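Local coordinates for protein phage related exonuclease (Haemophilus somnus 129PT, PDB 3K93) that is a phage-related exonuclease that probably digests DNA with a metal-dependent nuclease core of the lambda-exonuclease kind, at residues 59-63 against 114-118; 120-124 against 156-160; 148-152 against 193-197. All coordinates share one frame; numbering follows the deposited sequence. Where two conformers were deposited one is given.

Contact 1 (59-63 against 114-118); sequences KYTQK and CSWDI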
loop_
_atom_site.group_PDB
_atom_site.type_symbol
_atom_site.label_atom_id
_atom_site.label_comp_id
_atom_site.label_asym_id
_atom_site.label_seq_id
_atom_site.Cartn_x
_atom_site.Cartn_y
_atom_site.Cartn_z
ATOM N N LYS A 59 18.781 2.364 4.335
ATOM C CA LYS A 59 19.222 3.011 5.581
ATOM C C LYS A 59 18.770 2.243 6.848
ATOM O O LYS A 59 19.494 2.167 7.824
ATOM C CB LYS A 59 18.794 4.497 5.597
ATOM C CG LYS A 59 17.292 4.734 5.659
ATOM C CD LYS A 59 16.905 6.124 5.136
ATOM C CE LYS A 59 15.394 6.365 5.300
ATOM N NZ LYS A 59 15.051 7.790 5.152
ATOM N N TYR A 60 17.585 1.635 6.808
ATOM C CA TYR A 60 17.059 0.872 7.969
ATOM C C TYR A 60 17.961 -0.295 8.336
ATOM O O TYR A 60 18.364 -0.440 9.494
ATOM C CB TYR A 60 15.588 0.408 7.728
ATOM C CG TYR A 60 14.696 1.529 7.214
ATOM C CD1 TYR A 60 14.541 2.679 7.941
ATOM C CD2 TYR A 60 14.071 1.445 5.978
ATOM C CE1 TYR A 60 13.759 3.730 7.486
ATOM C CE2 TYR A 60 13.287 2.498 5.497
ATOM C CZ TYR A 60 13.136 3.636 6.268
ATOM O OH TYR A 60 12.401 4.691 5.820
ATOM N N THR A 61 18.318 -1.097 7.334
ATOM C CA THR A 61 19.206 -2.247 7.525
ATOM C C THR A 61 20.664 -1.778 7.742
ATOM O O THR A 61 21.396 -2.397 8.504
ATOM C CB THR A 61 19.148 -3.246 6.316
ATOM O OG1 THR A 61 19.643 -2.596 5.158
ATOM C CG2 THR A 61 17.701 -3.737 6.034
ATOM N N GLN A 62 21.091 -0.708 7.086
ATOM C CA GLN A 62 22.433 -0.207 7.331
ATOM C C GLN A 62 22.600 0.288 8.773
ATOM O O GLN A 62 23.676 0.127 9.343
ATOM C CB GLN A 62 22.825 0.883 6.335
ATOM C CG GLN A 62 24.358 1.176 6.266
ATOM C CD GLN A 62 25.255 -0.082 6.352
ATOM O OE1 GLN A 62 26.212 -0.104 7.123
ATOM N NE2 GLN A 62 24.951 -1.115 5.555
ATOM N N LYS A 63 21.554 0.848 9.384
ATOM C CA LYS A 63 21.666 1.293 10.790
ATOM C C LYS A 63 22.009 0.120 11.700
ATOM O O LYS A 63 22.918 0.215 12.544
ATOM C CB LYS A 63 20.399 1.994 11.279
ATOM C CG LYS A 63 20.428 2.447 12.743
ATOM C CD LYS A 63 19.193 3.205 13.136
ATOM C CE LYS A 63 19.191 3.630 14.606
ATOM N NZ LYS A 63 18.046 4.544 15.006
ATOM N N CYS A 114 17.667 -3.177 15.696
ATOM C CA CYS A 114 17.949 -1.749 15.873
ATOM C C CYS A 114 16.886 -0.933 15.188
ATOM O O CYS A 114 16.953 -0.725 14.002
ATOM C CB CYS A 114 19.327 -1.403 15.275
ATOM S SG CYS A 114 20.664 -2.070 16.274
ATOM N N SER A 115 15.905 -0.463 15.943
ATOM C CA SER A 115 14.815 0.334 15.382
ATOM C C SER A 115 15.306 1.621 14.695
ATOM O O SER A 115 16.288 2.246 15.134
ATOM C CB SER A 115 13.829 0.700 16.479
ATOM O OG SER A 115 13.452 -0.452 17.226
ATOM N N TRP A 116 14.626 2.007 13.628
ATOM C CA TRP A 116 14.952 3.251 12.947
ATOM C C TRP A 116 14.670 4.514 13.784
ATOM O O TRP A 116 15.552 5.382 13.955
ATOM C CB TRP A 116 14.202 3.338 11.611
ATOM C CG TRP A 116 14.479 4.580 10.866
ATOM C CD1 TRP A 116 13.616 5.622 10.671
ATOM C CD2 TRP A 116 15.718 4.955 10.234
ATOM N NE1 TRP A 116 14.237 6.614 9.955
ATOM C CE2 TRP A 116 15.525 6.236 9.672
ATOM C CE3 TRP A 116 16.961 4.325 10.077
ATOM C CZ2 TRP A 116 16.534 6.909 8.947
ATOM C CZ3 TRP A 116 17.986 4.991 9.352
ATOM C CH2 TRP A 116 17.764 6.273 8.812
ATOM N N ASP A 117 13.450 4.620 14.294
ATOM C CA ASP A 117 13.040 5.805 15.013
ATOM C C ASP A 117 12.017 5.490 16.098
ATOM O O ASP A 117 11.602 4.340 16.255
ATOM C CB ASP A 117 12.600 6.944 14.019
ATOM C CG ASP A 117 11.280 6.719 13.354
ATOM O OD1 ASP A 117 10.553 5.736 13.680
ATOM O OD2 ASP A 117 10.938 7.604 12.511
ATOM N N ILE A 118 11.671 6.510 16.872
ATOM C CA ILE A 118 10.739 6.380 17.996
ATOM C C ILE A 118 9.417 5.786 17.505
ATOM O O ILE A 118 8.843 4.928 18.146
ATOM C CB ILE A 118 10.520 7.753 18.715
ATOM C CG1 ILE A 118 11.822 8.185 19.427
ATOM C CG2 ILE A 118 9.300 7.711 19.683
ATOM C CD1 ILE A 118 11.920 9.690 19.750
HETATM O O HOH W 1 16.837 0.570 11.553
#

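Contact 2 (120-124 against 156-160); sequences SHPFF and DFVLF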
loop_
_atom_site.group_PDB
_atom_site.type_symbol
_atom_site.label_atom_id
_atom_site.label_comp_id
_atom_site.label_asym_id
_atom_site.label_seq_id
_atom_site.Cartn_x
_atom_site.Cartn_y
_atom_site.Cartn_z
ATOM N N SER A 120 8.815 3.694 14.985
ATOM C CA SER A 120 8.871 2.304 14.558
ATOM C C SER A 120 9.341 1.408 15.721
ATOM O O SER A 120 9.100 0.205 15.730
ATOM C CB SER A 120 9.835 2.149 13.323
ATOM O OG SER A 120 11.234 2.382 13.683
ATOM N N HIS A 121 10.001 1.998 16.703
ATOM C CA HIS A 121 10.506 1.242 17.847
ATOM C C HIS A 121 9.363 0.809 18.784
ATOM O O HIS A 121 8.573 1.649 19.196
ATOM C CB HIS A 121 11.497 2.082 18.650
ATOM C CG HIS A 121 12.039 1.370 19.835
ATOM N ND1 HIS A 121 12.951 0.351 19.725
ATOM C CD2 HIS A 121 11.769 1.495 21.155
ATOM C CE1 HIS A 121 13.248 -0.100 20.930
ATOM N NE2 HIS A 121 12.524 0.555 21.814
ATOM N N PRO A 122 9.296 -0.476 19.134
ATOM C CA PRO A 122 8.248 -0.957 20.033
ATOM C C PRO A 122 8.594 -0.807 21.529
ATOM O O PRO A 122 9.134 -1.722 22.168
ATOM C CB PRO A 122 8.106 -2.420 19.651
ATOM C CG PRO A 122 9.465 -2.819 19.138
ATOM C CD PRO A 122 10.103 -1.581 18.580
ATOM N N PHE A 123 8.307 0.378 22.050
ATOM C CA PHE A 123 8.463 0.660 23.431
ATOM C C PHE A 123 7.557 -0.214 24.276
ATOM O O PHE A 123 7.945 -0.587 25.379
ATOM C CB PHE A 123 8.110 2.124 23.739
ATOM C CG PHE A 123 9.148 3.117 23.272
ATOM C CD1 PHE A 123 10.205 3.467 24.096
ATOM C CD2 PHE A 123 9.042 3.723 22.031
ATOM C CE1 PHE A 123 11.165 4.385 23.687
ATOM C CE2 PHE A 123 9.993 4.626 21.622
ATOM C CZ PHE A 123 11.067 4.955 22.471
ATOM N N PHE A 124 6.337 -0.496 23.796
ATOM C CA PHE A 124 5.292 -1.067 24.652
ATOM C C PHE A 124 5.285 -2.561 24.498
ATOM O O PHE A 124 5.542 -3.041 23.432
ATOM C CB PHE A 124 3.966 -0.405 24.314
ATOM C CG PHE A 124 4.037 1.095 24.429
ATOM C CD1 PHE A 124 4.283 1.684 25.659
ATOM C CD2 PHE A 124 3.921 1.912 23.315
ATOM C CE1 PHE A 124 4.394 3.068 25.767
ATOM C CE2 PHE A 124 4.017 3.275 23.420
ATOM C CZ PHE A 124 4.275 3.858 24.653
ATOM N N ASP A 156 15.820 -8.563 21.410
ATOM C CA ASP A 156 16.067 -7.240 22.003
ATOM C C ASP A 156 15.839 -6.150 20.938
ATOM O O ASP A 156 16.696 -5.917 20.077
ATOM C CB ASP A 156 17.524 -7.156 22.474
ATOM C CG ASP A 156 17.778 -7.865 23.816
ATOM O OD1 ASP A 156 16.837 -8.373 24.486
ATOM O OD2 ASP A 156 18.956 -7.866 24.215
ATOM N N PHE A 157 14.674 -5.512 20.977
ATOM C CA PHE A 157 14.399 -4.322 20.185
ATOM C C PHE A 157 15.104 -3.175 20.908
ATOM O O PHE A 157 14.818 -2.929 22.075
ATOM C CB PHE A 157 12.907 -4.039 20.142
ATOM C CG PHE A 157 12.139 -5.035 19.359
ATOM C CD1 PHE A 157 12.100 -4.959 17.983
ATOM C CD2 PHE A 157 11.441 -6.040 19.982
ATOM C CE1 PHE A 157 11.387 -5.881 17.251
ATOM C CE2 PHE A 157 10.719 -6.960 19.244
ATOM C CZ PHE A 157 10.705 -6.891 17.893
ATOM N N VAL A 158 16.007 -2.489 20.187
ATOM C CA VAL A 158 16.841 -1.438 20.747
ATOM C C VAL A 158 16.818 -0.184 19.872
ATOM O O VAL A 158 16.970 -0.259 18.634
ATOM C CB VAL A 158 18.280 -1.930 20.952
ATOM C CG1 VAL A 158 18.321 -2.961 22.070
ATOM C CG2 VAL A 158 18.841 -2.512 19.675
ATOM N N LEU A 159 16.593 0.968 20.506
ATOM C CA LEU A 159 16.566 2.272 19.832
ATOM C C LEU A 159 17.783 3.073 20.232
ATOM O O LEU A 159 17.927 3.469 21.411
ATOM C CB LEU A 159 15.299 3.074 20.210
ATOM C CG LEU A 159 15.203 4.441 19.533
ATOM C CD1 LEU A 159 15.177 4.313 17.988
ATOM C CD2 LEU A 159 13.991 5.289 20.060
ATOM N N PHE A 160 18.664 3.301 19.260
ATOM C CA PHE A 160 19.764 4.211 19.418
ATOM C C PHE A 160 19.507 5.376 18.478
ATOM O O PHE A 160 18.753 5.237 17.511
ATOM C CB PHE A 160 21.087 3.544 18.968
ATOM C CG PHE A 160 21.496 2.347 19.792
ATOM C CD1 PHE A 160 21.982 2.509 21.077
ATOM C CD2 PHE A 160 21.430 1.068 19.269
ATOM C CE1 PHE A 160 22.363 1.429 21.842
ATOM C CE2 PHE A 160 21.838 -0.044 20.053
ATOM C CZ PHE A 160 22.300 0.153 21.338
#

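Contact 3 (148-152 against 193-197); sequences WDCDQ and IIQRD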
loop_
_atom_site.group_PDB
_atom_site.type_symbol
_atom_site.label_atom_id
_atom_site.label_comp_id
_atom_site.label_asym_id
_atom_site.label_seq_id
_atom_site.Cartn_x
_atom_site.Cartn_y
_atom_site.Cartn_z
ATOM N N TRP A 148 20.864 -24.142 16.672
ATOM C CA TRP A 148 21.791 -24.008 17.815
ATOM C C TRP A 148 21.375 -24.825 19.031
ATOM O O TRP A 148 21.982 -24.697 20.070
ATOM C CB TRP A 148 21.966 -22.518 18.201
ATOM C CG TRP A 148 23.140 -21.897 17.581
ATOM C CD1 TRP A 148 24.399 -21.885 18.083
ATOM C CD2 TRP A 148 23.200 -21.211 16.319
ATOM N NE1 TRP A 148 25.238 -21.224 17.229
ATOM C CE2 TRP A 148 24.533 -20.808 16.135
ATOM C CE3 TRP A 148 22.252 -20.893 15.336
ATOM C CZ2 TRP A 148 24.957 -20.112 15.005
ATOM C CZ3 TRP A 148 22.671 -20.196 14.219
ATOM C CH2 TRP A 148 24.014 -19.824 14.056
ATOM N N ASP A 149 20.372 -25.690 18.887
ATOM C CA ASP A 149 19.916 -26.574 19.982
ATOM C C ASP A 149 19.627 -25.810 21.266
ATOM O O ASP A 149 20.119 -26.183 22.319
ATOM C CB ASP A 149 20.928 -27.699 20.266
ATOM C CG ASP A 149 20.963 -28.769 19.170
ATOM O OD1 ASP A 149 19.902 -29.169 18.638
ATOM O OD2 ASP A 149 22.068 -29.246 18.858
ATOM N N CYS A 150 18.837 -24.742 21.159
ATOM C CA CYS A 150 18.498 -23.885 22.296
ATOM C C CYS A 150 17.042 -24.015 22.667
ATOM O O CYS A 150 16.189 -24.370 21.849
ATOM C CB CYS A 150 18.783 -22.402 21.975
ATOM S SG CYS A 150 20.548 -21.967 21.939
ATOM N N ASP A 151 16.770 -23.671 23.917
ATOM C CA ASP A 151 15.435 -23.735 24.503
ATOM C C ASP A 151 14.702 -22.428 24.471
ATOM O O ASP A 151 13.486 -22.433 24.561
ATOM C CB ASP A 151 15.516 -24.205 25.971
ATOM C CG ASP A 151 15.903 -25.655 26.082
ATOM O OD1 ASP A 151 15.712 -26.402 25.083
ATOM O OD2 ASP A 151 16.405 -26.034 27.160
ATOM N N GLN A 152 15.421 -21.316 24.396
ATOM C CA GLN A 152 14.763 -20.023 24.318
ATOM C C GLN A 152 15.535 -19.011 23.500
ATOM O O GLN A 152 16.705 -19.198 23.230
ATOM C CB GLN A 152 14.345 -19.488 25.703
ATOM C CG GLN A 152 15.400 -18.910 26.595
ATOM C CD GLN A 152 14.796 -17.869 27.609
ATOM O OE1 GLN A 152 15.343 -16.788 27.782
ATOM N NE2 GLN A 152 13.652 -18.203 28.232
ATOM N N ILE A 193 10.465 -12.614 24.701
ATOM C CA ILE A 193 11.017 -13.936 24.975
ATOM C C ILE A 193 10.206 -14.923 24.152
ATOM O O ILE A 193 8.998 -14.932 24.244
ATOM C CB ILE A 193 10.867 -14.310 26.504
ATOM C CG1 ILE A 193 11.619 -13.311 27.390
ATOM C CG2 ILE A 193 11.373 -15.708 26.781
ATOM C CD1 ILE A 193 11.224 -13.372 28.925
ATOM N N ILE A 194 10.868 -15.738 23.342
ATOM C CA ILE A 194 10.203 -16.755 22.534
ATOM C C ILE A 194 10.650 -18.135 23.040
ATOM O O ILE A 194 11.848 -18.399 23.077
ATOM C CB ILE A 194 10.598 -16.622 21.034
ATOM C CG1 ILE A 194 10.362 -15.194 20.502
ATOM C CG2 ILE A 194 9.810 -17.608 20.199
ATOM C CD1 ILE A 194 8.884 -14.799 20.369
ATOM N N GLN A 195 9.703 -18.995 23.444
ATOM C CA GLN A 195 10.026 -20.345 23.879
ATOM C C GLN A 195 10.189 -21.236 22.641
ATOM O O GLN A 195 9.472 -21.058 21.682
ATOM C CB GLN A 195 8.916 -20.935 24.779
ATOM C CG GLN A 195 8.661 -20.200 26.105
ATOM C CD GLN A 195 9.925 -20.056 26.934
ATOM O OE1 GLN A 195 10.791 -20.934 26.917
ATOM N NE2 GLN A 195 10.049 -18.943 27.640
ATOM N N ARG A 196 11.130 -22.184 22.679
ATOM C CA ARG A 196 11.281 -23.192 21.610
ATOM C C ARG A 196 9.956 -23.900 21.457
ATOM O O ARG A 196 9.337 -24.206 22.434
ATOM C CB ARG A 196 12.328 -24.220 22.004
ATOM C CG ARG A 196 12.551 -25.310 20.979
ATOM C CD ARG A 196 13.401 -26.413 21.541
ATOM N NE ARG A 196 13.746 -27.354 20.476
ATOM C CZ ARG A 196 14.820 -27.276 19.695
ATOM N NH1 ARG A 196 15.748 -26.338 19.861
ATOM N NH2 ARG A 196 14.994 -28.198 18.752
ATOM N N ASP A 197 9.507 -24.132 20.239
ATOM C CA ASP A 197 8.231 -24.801 20.025
ATOM C C ASP A 197 8.451 -25.800 18.932
ATOM O O ASP A 197 8.469 -25.434 17.751
ATOM C CB ASP A 197 7.158 -23.778 19.648
ATOM C CG ASP A 197 5.803 -24.412 19.306
ATOM O OD1 ASP A 197 5.705 -25.653 19.125
ATOM O OD2 ASP A 197 4.828 -23.631 19.190
HETATM O O HOH W 2 17.762 -27.997 17.865
#

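Contact 1 (59-63 against 114-118)
Lys63 NZ is gripped by two consecutive carbonyls across this contact, donating to Trp116 O at 2.8 Å and to Ser115 O at 2.9 Å. With Phe160 O and Thr162 OG1 it has four oxygen partners for three protons, so at least one N-H must be shared; such a nest of oxygens would probably favour the charged form. The segment 114-118 leaves strand 108-114 just after Asp111 and Thr112, which bind the sodium ion; the sequence and this site fit the PD-(D/E)XK nuclease core of phage exonucleases. The two carbonyls meet the amine differently. At Ser115 O the donor lies in the carbonyl plane, with a C=O...N angle of 150°, whereas at Trp116 O it stands above that plane. An extended chain carries the amine there: CG of Lys63 is anti to the backbone N (chi1 178°) and every later torsion is trans. Its CD passes Trp116 CE3 on the way.

One face of the Trp116 indole takes both Lys59 and Tyr60. Tyr60 comes in edge-on, a T-shaped pair whose planes stand at 88°, with Tyr60 CD1 3.4 Å from Trp116 CD2. Farther out, over the six-membered ring, the chain of Lys59 crosses the indole at about a right angle and makes a CH-pi contact, before its NZ goes on to a salt bridge with Asp171. A water links the backbones, donating 2.8 Å bonds to both Tyr60 O and Cys114 O. At the outer indole rim, Lys59 CG reaches Trp116 CH2 at 3.5 Å.

Contact 2 (120-124 against 156-160)
His121 reaches across to Leu159 and Phe157 with CB directed at the strand end, and a chi1 of 180° lays the imidazole against the backbone of 157-159. CG meets Leu159 CB, and so does ND1, which is also hydrogen-bonded to Ser115 OG. Leu159 CB stands over the ring centre, a CH-pi contact 3.7 Å from the centroid of the His121 ring and 13° off its normal. CE1, the part of the ring driven furthest in, lies 3.4 Å from Phe157 O, with Val158 N also at this edge. NE2 is farther off, 4.1 Å from Leu159 CB. At the ring's edge, CD2 stands over the centre of the Phe123 ring.

Here the loop between strand 108-114 and helix 125-135 folds over the end of strand 152-158, the neighbouring parallel strand of the nuclease sheet; Val158 still pairs by backbone bonds with Lys113 and Ser115. Pro122 centres an inverse gamma turn, closed by a weak Phe123 N to His121 O bond of 3.1 Å. Pro122 CG lies over the face of the Phe157 ring, 3.5 Å from Phe157 CG. Phe123 adds CZ against Leu159 CD2, while its ring also stacks with Phe50 of the second subunit.

Contact 3 (148-152 against 193-197)
Two hydrogen bonds run from Arg196 to successive carbonyls of 148-152. The backbone bond joins Arg196 N to Asp151 O at 3.0 Å. The side-chain bond is shorter, Arg196 NH1 to Cys150 O at 2.8 Å, and fairly straight, with 157° at the hydrogen. The carbonyl oxygen lies almost in the guanidinium plane, although the donor is tilted out of the carbonyl's own plane. A chi1 of 179° turns the Arg196 chain away from its own amide and it runs extended to NE, which lays it alongside the loop; CD passes Cys150 O at 3.5 Å. NE is held by Asn198 OD1, and NH1 makes a weak second bond to Met145 O.

One water carries the pairing further. It accepts from Arg196 NH2 at 2.9 Å and lies 2.6 Å from Asp149 OD1, to which it can donate, though other acceptors compete for its protons.

Looser contacts fill the strand side. The side chains of Gln152 and Gln195 lie side by side, pointing the same way, with their amide planes 59° apart, and Gln152 NE2 rests on Ile193 CG2 at 3.7 Å. Gln152 OE1 is taken by Gln154 NE2. Between the backbones, Gln152 CA makes a C-H...O contact with Ile194 O.

Gln152 and Gln195 form a non-hydrogen-bonded antiparallel pair, where strand 152-158 starts and strand 189-195, outermost in this chain's sheet, ends. Asp149 has just closed helix 137-148 with a Schellman motif, and Asp197 is the N-cap of helix 198-221: a helix-to-strand turn meeting a strand-to-helix turn at one end of the nuclease sheet.

How the contacts relate
Contacts 1 and 2 form one continuous patch, with centres 10 Å apart. Two polar joins, Ser115 OG to His121 ND1 and Lys63 NZ to Phe160 O, each 2.7 Å, tie them together, and Ile118 CG1 packs on Leu159 CD2 at 3.7 Å. Both also touch the second subunit of the trimer. Contact 3 lies on the opposite side of the chain's centre from contact 1, about 26 Å from it and 21 Å from contact 2 between centres, yet contacts 2 and 3 both reach the same sheet, where strands 152-158 and 189-195 are neighbours. The sodium ion at Asp100, Asp111 and Thr112 is about 8 Å from the side chain of Val158 and about 13 Å from that of Ile194.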